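Local coordinates for protein cytochrome P450 monooxygenase (Rhodococcus sp. ECU0066, PDB 6KBH) that probably acts as a self-sufficient monooxygenase, carrying flavin mononucleotide, a [2Fe-2S] cluster and heme in one chain so that electrons can be passed to the heme, at residues G741-V747 / G767-C773; H685-L690 / E736-C740. One frame throughout, in Å; residues are numbered along the deposited sequence.

Interaction 1 lies within the ferredoxin-like part of the chain, while interaction 2 joins its cluster loop to the loop leaving the parallel sheet; their centres are about 15 Å apart. Residues 685-690 come first, after edge strand 681-685 of that five-stranded sheet; the cluster loop 736-740 completes interaction 2 and runs straight on into 741-747, which pairs with 767-773. Interaction 2 thus closes before interaction 1 opens. The two meet where Cys773 SG packs 3.6 Å from Glu736 CA, and both touch the [2Fe-2S] cluster. Interaction 1 binds one iron, FE2, through two cysteines just beyond the ends of its strands, while interaction 2 faces the flavin, consistent with electrons passing from flavin mononucleotide to the cluster and onward to heme.

Interaction 1: residues G741-V747 / G767-C773; sequences GACEVPV and GKTMMTC. With FES (Fe2/s2 (inorganic) cluster), chain D.
Met771 reaches across to Cys743, Glu744 and Gly741, and its path outlines this antiparallel pairing of strands 744-747 and 769-771. Its CB lies 3.8 Å from Cys743 SG. With CG beside the backbone N (chi1 -53°) and the chain bent again at chi2 and chi3, CG only makes the turn; SD then comes alongside Glu744 CB, and CE ends 3.4 Å from Gly741 CA and near cluster sulfide S2. An unbranched, flexible thioether suits this curled route, and Gly741, at positive phi, has a backbone that calls for glycine. On the same face, Thr769 OG1 donates to Glu744 OE2 (2.7 Å), using the anti lone pair of the carboxylate. Val745 N to Met770 O (2.9 Å) is the firmer half of the central backbone pair, its partner bond being weak. At the other face Val747 CG2 packs on Met770 CB at 3.5 Å. Cysteines suit the cluster end: Cys743 SG and Cys773 SG each bind the same iron, FE2, at 2.3 Å. Around this two-stranded antiparallel pair, Val745, Val747 and Met770 lean on strand 781-784, while Thr772 and Cys773 rest against helix 720-726.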
ATOM      1  N   GLY A 741      -7.104  11.825 -10.178  1.00 89.20           N
ATOM      2  CA  GLY A 741      -6.866  10.632 -10.961  1.00 85.47           C
ATOM      3  C   GLY A 741      -6.198   9.494 -10.216  1.00 93.56           C
ATOM      4  O   GLY A 741      -6.074   8.399 -10.778  1.00 85.79           O
ATOM      5  N   ALA A 742      -5.781   9.713  -8.969  1.00 96.75           N
ATOM      6  CA  ALA A 742      -4.983   8.733  -8.239  1.00 94.99           C
ATOM      7  C   ALA A 742      -5.734   7.447  -7.910  1.00 95.08           C
ATOM      8  O   ALA A 742      -5.095   6.471  -7.500  1.00 93.33           O
ATOM      9  CB  ALA A 742      -4.453   9.357  -6.947  1.00 89.55           C
ATOM     10  N   CYS A 743      -7.058   7.410  -8.074  1.00 91.86           N
ATOM     11  CA  CYS A 743      -7.870   6.284  -7.625  1.00 83.25           C
ATOM     12  C   CYS A 743      -8.367   5.411  -8.776  1.00 86.49           C
ATOM     13  O   CYS A 743      -9.309   4.638  -8.598  1.00 82.72           O
ATOM     14  CB  CYS A 743      -9.054   6.791  -6.804  1.00 84.04           C
ATOM     15  SG  CYS A 743     -10.343   7.574  -7.800  1.00 91.81           S
ATOM     16  N   GLU A 744      -7.749   5.517  -9.947  1.00 85.08           N
ATOM     17  CA  GLU A 744      -8.189   4.777 -11.122  1.00 84.34           C
ATOM     18  C   GLU A 744      -7.948   3.275 -10.960  1.00 93.72           C
ATOM     19  O   GLU A 744      -6.926   2.851 -10.412  1.00 80.42           O
ATOM     20  CB  GLU A 744      -7.450   5.313 -12.346  1.00 85.83           C
ATOM     21  CG  GLU A 744      -7.890   4.755 -13.667  1.00 90.77           C
ATOM     22  CD  GLU A 744      -7.211   5.446 -14.832  1.00 96.31           C
ATOM     23  OE1 GLU A 744      -6.309   6.273 -14.584  1.00106.20           O
ATOM     24  OE2 GLU A 744      -7.580   5.173 -15.994  1.00 97.73           O
ATOM     25  N   VAL A 745      -8.884   2.465 -11.451  1.00 89.40           N
ATOM     26  CA  VAL A 745      -8.771   1.009 -11.339  1.00 90.30           C
ATOM     27  C   VAL A 745      -9.491   0.334 -12.508  1.00 94.77           C
ATOM     28  O   VAL A 745     -10.544   0.814 -12.949  1.00 95.25           O
ATOM     29  CB  VAL A 745      -9.300   0.526  -9.967  1.00 94.45           C
ATOM     30  CG1 VAL A 745     -10.819   0.465  -9.942  1.00 82.32           C
ATOM     31  CG2 VAL A 745      -8.689  -0.813  -9.576  1.00 93.27           C
ATOM     32  N   PRO A 746      -8.953  -0.764 -13.053  1.00 88.17           N
ATOM     33  CA  PRO A 746      -9.506  -1.327 -14.295  1.00 90.19           C
ATOM     34  C   PRO A 746     -10.833  -2.052 -14.106  1.00 93.44           C
ATOM     35  O   PRO A 746     -11.061  -2.732 -13.103  1.00 96.90           O
ATOM     36  CB  PRO A 746      -8.413  -2.301 -14.760  1.00 89.58           C
ATOM     37  CG  PRO A 746      -7.169  -1.825 -14.117  1.00 83.79           C
ATOM     38  CD  PRO A 746      -7.600  -1.282 -12.783  1.00 88.96           C
ATOM     39  N   VAL A 747     -11.694  -1.931 -15.120  1.00 99.79           N
ATOM     40  CA  VAL A 747     -13.020  -2.546 -15.155  1.00100.71           C
ATOM     41  C   VAL A 747     -13.008  -3.656 -16.195  1.00 96.79           C
ATOM     42  O   VAL A 747     -12.766  -3.400 -17.382  1.00 96.66           O
ATOM     43  CB  VAL A 747     -14.114  -1.519 -15.486  1.00 95.17           C
ATOM     44  CG1 VAL A 747     -15.492  -2.179 -15.444  1.00 94.05           C
ATOM     45  CG2 VAL A 747     -14.044  -0.343 -14.543  1.00 91.01           C
ATOM     46  N   GLY A 767     -15.177   2.225 -21.326  1.00102.16           N
ATOM     47  CA  GLY A 767     -15.509   1.526 -20.098  1.00100.85           C
ATOM     48  C   GLY A 767     -14.418   0.631 -19.557  1.00109.97           C
ATOM     49  O   GLY A 767     -14.700  -0.256 -18.745  1.00103.77           O
ATOM     50  N   LYS A 768     -13.173   0.833 -19.983  1.00109.34           N
ATOM     51  CA  LYS A 768     -12.065   0.016 -19.507  1.00106.14           C
ATOM     52  C   LYS A 768     -11.577   0.425 -18.124  1.00105.74           C
ATOM     53  O   LYS A 768     -10.716  -0.263 -17.564  1.00 93.14           O
ATOM     54  CB  LYS A 768     -10.896   0.097 -20.491  1.00106.94           C
ATOM     55  CG  LYS A 768     -11.232  -0.292 -21.921  1.00112.00           C
ATOM     56  CD  LYS A 768     -10.227  -1.307 -22.449  1.00105.67           C
ATOM     57  CE  LYS A 768     -10.626  -1.835 -23.819  1.00110.12           C
ATOM     58  NZ  LYS A 768      -9.814  -1.234 -24.919  1.00111.52           N
ATOM     59  N   THR A 769     -12.103   1.510 -17.560  1.00105.67           N
ATOM     60  CA  THR A 769     -11.484   2.116 -16.392  1.00 97.74           C
ATOM     61  C   THR A 769     -12.529   2.877 -15.588  1.00 99.28           C
ATOM     62  O   THR A 769     -13.586   3.251 -16.101  1.00110.66           O
ATOM     63  CB  THR A 769     -10.338   3.042 -16.809  1.00 98.20           C
ATOM     64  OG1 THR A 769      -9.742   3.612 -15.645  1.00 99.92           O
ATOM     65  CG2 THR A 769     -10.847   4.156 -17.714  1.00 97.96           C
ATOM     66  N   MET A 770     -12.213   3.110 -14.315  1.00 94.79           N
ATOM     67  CA  MET A 770     -13.149   3.728 -13.386  1.00 92.83           C
ATOM     68  C   MET A 770     -12.381   4.427 -12.273  1.00 92.74           C
ATOM     69  O   MET A 770     -11.292   3.997 -11.883  1.00 97.57           O
ATOM     70  CB  MET A 770     -14.115   2.686 -12.803  1.00 95.07           C
ATOM     71  CG  MET A 770     -14.630   2.988 -11.406  1.00 99.50           C
ATOM     72  SD  MET A 770     -16.199   2.190 -11.038  1.00116.56           S
ATOM     73  CE  MET A 770     -15.771   0.490 -11.340  1.00 93.27           C
ATOM     74  N   MET A 771     -12.961   5.515 -11.769  1.00 98.52           N
ATOM     75  CA  MET A 771     -12.410   6.256 -10.641  1.00 96.85           C
ATOM     76  C   MET A 771     -13.097   5.800  -9.359  1.00 94.86           C
ATOM     77  O   MET A 771     -14.323   5.898  -9.234  1.00 85.82           O
ATOM     78  CB  MET A 771     -12.574   7.758 -10.849  1.00 93.75           C
ATOM     79  CG  MET A 771     -12.010   8.227 -12.174  1.00 90.90           C
ATOM     80  SD  MET A 771     -10.299   7.759 -12.459  1.00 90.74           S
ATOM     81  CE  MET A 771      -9.530   8.517 -11.041  1.00 84.35           C
ATOM     82  N   THR A 772     -12.293   5.331  -8.405  1.00 99.31           N
ATOM     83  CA  THR A 772     -12.798   4.563  -7.272  1.00 94.91           C
ATOM     84  C   THR A 772     -13.639   5.407  -6.318  1.00 90.97           C
ATOM     85  O   THR A 772     -14.510   4.868  -5.626  1.00 90.96           O
ATOM     86  CB  THR A 772     -11.614   3.934  -6.539  1.00 87.24           C
ATOM     87  OG1 THR A 772     -10.733   3.343  -7.498  1.00 95.14           O
ATOM     88  CG2 THR A 772     -12.078   2.860  -5.606  1.00 89.00           C
ATOM     89  N   CYS A 773     -13.413   6.719  -6.280  1.00 95.56           N
ATOM     90  CA  CYS A 773     -13.972   7.550  -5.221  1.00 95.21           C
ATOM     91  C   CYS A 773     -15.342   8.132  -5.547  1.00 98.98           C
ATOM     92  O   CYS A 773     -16.124   8.393  -4.623  1.00 95.77           O
ATOM     93  CB  CYS A 773     -13.010   8.693  -4.892  1.00 96.96           C
ATOM     94  SG  CYS A 773     -12.796   9.873  -6.241  1.00110.51           S
TER
HETATM   95 FE1  FES D 803      -8.499  11.803  -7.045  1.00 84.30          FE
HETATM   96 FE2  FES D 803     -10.614   9.693  -6.956  1.00 83.37          FE
HETATM   97  S1  FES D 803      -9.090  10.340  -5.623  1.00 82.03           S
HETATM   98  S2  FES D 803     -10.019  11.151  -8.380  1.00 82.05           S

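Interaction 2: residues H685-L690 / E736-C740; sequences HFSSTL and EEGIC. With FMN (flavin mononucleotide), chain B; FES (Fe2/s2 (inorganic) cluster), chain D.
Ile739 pushes its CD1 against the backbone of 686-687 from the ferredoxin-type cluster loop, whose cysteines follow the plant-type C-x4-C-x2-C pattern, here Cys735, Cys740 and Cys743. The isoleucine is nearly straight: CG1 stands anti to the backbone N (chi1 -160°), and the extended chain carries CD1 to 3.5 Å from Ser687 O and 3.6 Å from Phe686 C. On the way CG1 passes the flavin carbonyl, 3.2 Å from FMN O2. A branched apolar side chain suits this place, packing between the backbone of 685-687 and the flavin edge at O2 without needing a polar partner.

Phe686 turns its CB away from the cluster loop and lays one ring face over the isoalloxazine, with FMN N5 3.3 Å above the ring plane and displaced toward its rim. A flat aromatic suits the flat flavin, while the backbone of the same residue receives Ile739. His685, just before it, directs ND1 to Glu663.

Glu737 has an extended chain whose carboxylate forms a salt bridge with Arg545, an FMN-binding residue, so its polar end looks to the flavin domain while its CB packs 3.6 Å from Ser688 CB. Gly738 next to it has positive phi, which favours glycine, and a CB there would crowd Leu690 CD2. Separately, Gly738 CA lies 3.6 Å from cluster sulfide S2. Cys740 SG then binds FE1 at 2.3 Å, sharing that iron with Cys735. Leu690 brings CG to the Glu737 carbonyl, giving an apolar flank to a bond made there by serine. A small hydroxyl is enough for it: a chi1 of 173° swings Ser688 OG toward Glu737 O, to which it donates at 2.6 Å, tilted 18° from the carbonyl plane.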
ATOM      1  N   HIS A 685      -9.994  21.463 -15.284  1.00102.62           N
ATOM      2  CA  HIS A 685     -10.524  22.054 -14.067  1.00 96.40           C
ATOM      3  C   HIS A 685      -9.460  22.051 -12.977  1.00 99.69           C
ATOM      4  O   HIS A 685      -8.718  21.076 -12.814  1.00 93.87           O
ATOM      5  CB  HIS A 685     -11.757  21.285 -13.590  1.00100.28           C
ATOM      6  CG  HIS A 685     -12.816  21.123 -14.633  1.00102.75           C
ATOM      7  ND1 HIS A 685     -13.773  22.085 -14.877  1.00108.35           N
ATOM      8  CD2 HIS A 685     -13.079  20.106 -15.488  1.00 96.93           C
ATOM      9  CE1 HIS A 685     -14.577  21.668 -15.839  1.00106.36           C
ATOM     10  NE2 HIS A 685     -14.178  20.470 -16.226  1.00101.84           N
ATOM     11  N   PHE A 686      -9.382  23.160 -12.244  1.00 87.29           N
ATOM     12  CA  PHE A 686      -8.546  23.258 -11.054  1.00 87.11           C
ATOM     13  C   PHE A 686      -9.352  23.081  -9.774  1.00 83.20           C
ATOM     14  O   PHE A 686      -8.772  23.035  -8.684  1.00 78.46           O
ATOM     15  CB  PHE A 686      -7.814  24.603 -11.021  1.00 82.27           C
ATOM     16  CG  PHE A 686      -6.685  24.711 -12.009  1.00 91.60           C
ATOM     17  CD1 PHE A 686      -6.543  23.792 -13.038  1.00104.03           C
ATOM     18  CD2 PHE A 686      -5.760  25.733 -11.906  1.00 92.86           C
ATOM     19  CE1 PHE A 686      -5.502  23.893 -13.936  1.00 98.69           C
ATOM     20  CE2 PHE A 686      -4.722  25.844 -12.809  1.00 93.11           C
ATOM     21  CZ  PHE A 686      -4.590  24.921 -13.822  1.00 92.13           C
ATOM     22  N   SER A 687     -10.673  22.989  -9.891  1.00 90.84           N
ATOM     23  CA  SER A 687     -11.587  22.777  -8.783  1.00 97.28           C
ATOM     24  C   SER A 687     -12.566  21.688  -9.192  1.00 97.54           C
ATOM     25  O   SER A 687     -12.667  21.326 -10.368  1.00101.89           O
ATOM     26  CB  SER A 687     -12.333  24.069  -8.414  1.00 90.71           C
ATOM     27  OG  SER A 687     -11.447  25.174  -8.352  1.00 81.89           O
ATOM     28  N   SER A 688     -13.257  21.173  -8.210  1.00 93.75           N
ATOM     29  CA  SER A 688     -14.204  20.155  -8.442  1.00102.82           C
ATOM     30  C   SER A 688     -15.604  20.542  -8.062  1.00106.92           C
ATOM     31  O   SER A 688     -15.846  21.242  -7.112  1.00103.12           O
ATOM     32  CB  SER A 688     -13.848  18.890  -7.703  1.00107.84           C
ATOM     33  OG  SER A 688     -14.899  17.942  -7.831  1.00110.04           O
ATOM     34  N   THR A 689     -16.518  20.083  -8.878  1.00109.67           N
ATOM     35  CA  THR A 689     -17.909  20.342  -8.683  1.00121.30           C
ATOM     36  C   THR A 689     -18.648  19.646  -7.554  1.00120.78           C
ATOM     37  O   THR A 689     -19.294  20.262  -6.737  1.00127.12           O
ATOM     38  CB  THR A 689     -18.678  19.985  -9.980  1.00122.00           C
ATOM     39  OG1 THR A 689     -19.069  18.607  -9.994  1.00110.66           O
ATOM     40  CG2 THR A 689     -17.873  20.291 -11.220  1.00113.38           C
ATOM     41  N   LEU A 690     -18.493  18.345  -7.539  1.00114.49           N
ATOM     42  CA  LEU A 690     -19.172  17.444  -6.690  1.00115.14           C
ATOM     43  C   LEU A 690     -18.586  17.696  -5.396  1.00122.65           C
ATOM     44  O   LEU A 690     -17.562  18.293  -5.369  1.00122.56           O
ATOM     45  CB  LEU A 690     -18.957  16.012  -7.213  1.00123.97           C
ATOM     46  CG  LEU A 690     -17.678  15.168  -7.330  1.00116.26           C
ATOM     47  CD1 LEU A 690     -17.614  14.225  -6.166  1.00114.77           C
ATOM     48  CD2 LEU A 690     -17.666  14.324  -8.581  1.00110.20           C
ATOM     49  N   GLU A 736     -10.214  12.672  -3.971  1.00 99.17           N
ATOM     50  CA  GLU A 736     -11.548  12.123  -3.732  1.00102.75           C
ATOM     51  C   GLU A 736     -12.650  13.121  -4.070  1.00102.85           C
ATOM     52  O   GLU A 736     -13.790  12.975  -3.620  1.00114.29           O
ATOM     53  CB  GLU A 736     -11.683  11.619  -2.292  1.00107.43           C
ATOM     54  CG  GLU A 736     -10.459  10.843  -1.840  1.00 96.34           C
ATOM     55  CD  GLU A 736     -10.497  10.469  -0.377  1.00103.09           C
ATOM     56  OE1 GLU A 736     -11.582  10.562   0.235  1.00105.72           O
ATOM     57  OE2 GLU A 736      -9.438  10.087   0.162  1.00108.48           O
ATOM     58  N   GLU A 737     -12.309  14.141  -4.852  1.00106.42           N
ATOM     59  CA  GLU A 737     -13.270  15.041  -5.468  1.00101.36           C
ATOM     60  C   GLU A 737     -13.440  14.752  -6.953  1.00 98.74           C
ATOM     61  O   GLU A 737     -14.139  15.498  -7.645  1.00100.86           O
ATOM     62  CB  GLU A 737     -12.832  16.496  -5.261  1.00106.96           C
ATOM     63  CG  GLU A 737     -12.505  16.852  -3.816  1.00109.39           C
ATOM     64  CD  GLU A 737     -11.980  18.269  -3.660  1.00118.17           C
ATOM     65  OE1 GLU A 737     -11.919  19.003  -4.670  1.00115.86           O
ATOM     66  OE2 GLU A 737     -11.628  18.649  -2.523  1.00124.57           O
ATOM     67  N   GLY A 738     -12.810  13.687  -7.452  1.00 95.99           N
ATOM     68  CA  GLY A 738     -12.865  13.343  -8.856  1.00 77.20           C
ATOM     69  C   GLY A 738     -11.908  14.107  -9.738  1.00 75.46           C
ATOM     70  O   GLY A 738     -12.106  14.144 -10.956  1.00 79.54           O
ATOM     71  N   ILE A 739     -10.861  14.703  -9.169  1.00 78.85           N
ATOM     72  CA  ILE A 739     -10.065  15.685  -9.886  1.00 86.48           C
ATOM     73  C   ILE A 739      -8.630  15.227 -10.155  1.00 93.57           C
ATOM     74  O   ILE A 739      -8.043  15.645 -11.159  1.00 87.80           O
ATOM     75  CB  ILE A 739     -10.077  17.038  -9.137  1.00 88.41           C
ATOM     76  CG1 ILE A 739      -9.694  18.180 -10.076  1.00 96.25           C
ATOM     77  CG2 ILE A 739      -9.146  17.018  -7.935  1.00 93.45           C
ATOM     78  CD1 ILE A 739      -9.845  19.546  -9.455  1.00100.61           C
ATOM     79  N   CYS A 740      -8.050  14.372  -9.310  1.00 82.75           N
ATOM     80  CA  CYS A 740      -6.619  14.105  -9.398  1.00 86.58           C
ATOM     81  C   CYS A 740      -6.270  12.862 -10.205  1.00 93.61           C
ATOM     82  O   CYS A 740      -5.223  12.844 -10.862  1.00 87.94           O
ATOM     83  CB  CYS A 740      -6.012  13.983  -7.996  1.00 95.76           C
ATOM     84  SG  CYS A 740      -6.287  12.403  -7.178  1.00 92.62           S
TER
HETATM   85  N1  FMN B 801      -5.695  21.288  -9.767  1.00106.63           N
HETATM   86  C2  FMN B 801      -5.858  20.184 -10.511  1.00107.64           C
HETATM   87  O2  FMN B 801      -6.734  19.329 -10.159  1.00111.58           O
HETATM   88  N3  FMN B 801      -5.131  19.945 -11.610  1.00107.30           N
HETATM   89  C4  FMN B 801      -4.202  20.847 -11.987  1.00104.56           C
HETATM   90  O4  FMN B 801      -3.453  20.632 -13.096  1.00112.62           O
HETATM   91  C4A FMN B 801      -4.012  22.005 -11.234  1.00103.67           C
HETATM   92  N5  FMN B 801      -3.083  22.894 -11.620  1.00 98.03           N
HETATM   93  C5A FMN B 801      -2.907  23.999 -10.886  1.00 96.99           C
HETATM   94  C6  FMN B 801      -1.944  24.896 -11.311  1.00 91.54           C
HETATM   95  C7  FMN B 801      -1.722  26.049 -10.596  1.00 95.05           C
HETATM   96  C7M FMN B 801      -0.612  26.958 -11.180  1.00 95.25           C
HETATM   97  C8  FMN B 801      -2.465  26.333  -9.444  1.00 91.05           C
HETATM   98  C8M FMN B 801      -2.251  27.588  -8.621  1.00 76.38           C
HETATM   99  C9  FMN B 801      -3.444  25.437  -9.027  1.00 91.87           C
HETATM  100  C9A FMN B 801      -3.665  24.253  -9.738  1.00 94.17           C
HETATM  101  N10 FMN B 801      -4.604  23.359  -9.357  1.00 95.39           N
HETATM  102  C10 FMN B 801      -4.780  22.229 -10.096  1.00104.29           C
HETATM  103  C1' FMN B 801      -5.426  23.554  -8.121  1.00 93.64           C
HETATM  104  C2' FMN B 801      -4.731  23.043  -6.885  1.00101.02           C
HETATM  105  O2' FMN B 801      -4.594  21.682  -6.848  1.00 95.40           O
HETATM  106  C3' FMN B 801      -5.449  23.486  -5.636  1.00 99.96           C
HETATM  107  O3' FMN B 801      -6.801  23.110  -5.596  1.00104.56           O
HETATM  108  C4' FMN B 801      -5.311  25.009  -5.427  1.00103.12           C
HETATM  109  O4' FMN B 801      -4.081  25.607  -5.589  1.00102.38           O
HETATM  110  C5' FMN B 801      -5.677  25.418  -3.969  1.00101.05           C
HETATM  111  O5' FMN B 801      -5.202  24.565  -2.898  1.00103.68           O
HETATM  112  P   FMN B 801      -5.855  24.717  -1.478  1.00 96.66           P
HETATM  113  O1P FMN B 801      -5.686  23.440  -0.696  1.00 98.48           O
HETATM  114  O2P FMN B 801      -5.205  25.820  -0.704  1.00 99.14           O
HETATM  115  O3P FMN B 801      -7.305  25.029  -1.679  1.00112.24           O
HETATM  116 FE1  FES D 803      -8.499  11.803  -7.045  1.00 84.30          FE
HETATM  117 FE2  FES D 803     -10.614   9.693  -6.956  1.00 83.37          FE
HETATM  118  S1  FES D 803      -9.090  10.340  -5.623  1.00 82.03           S
HETATM  119  S2  FES D 803     -10.019  11.151  -8.380  1.00 82.05           S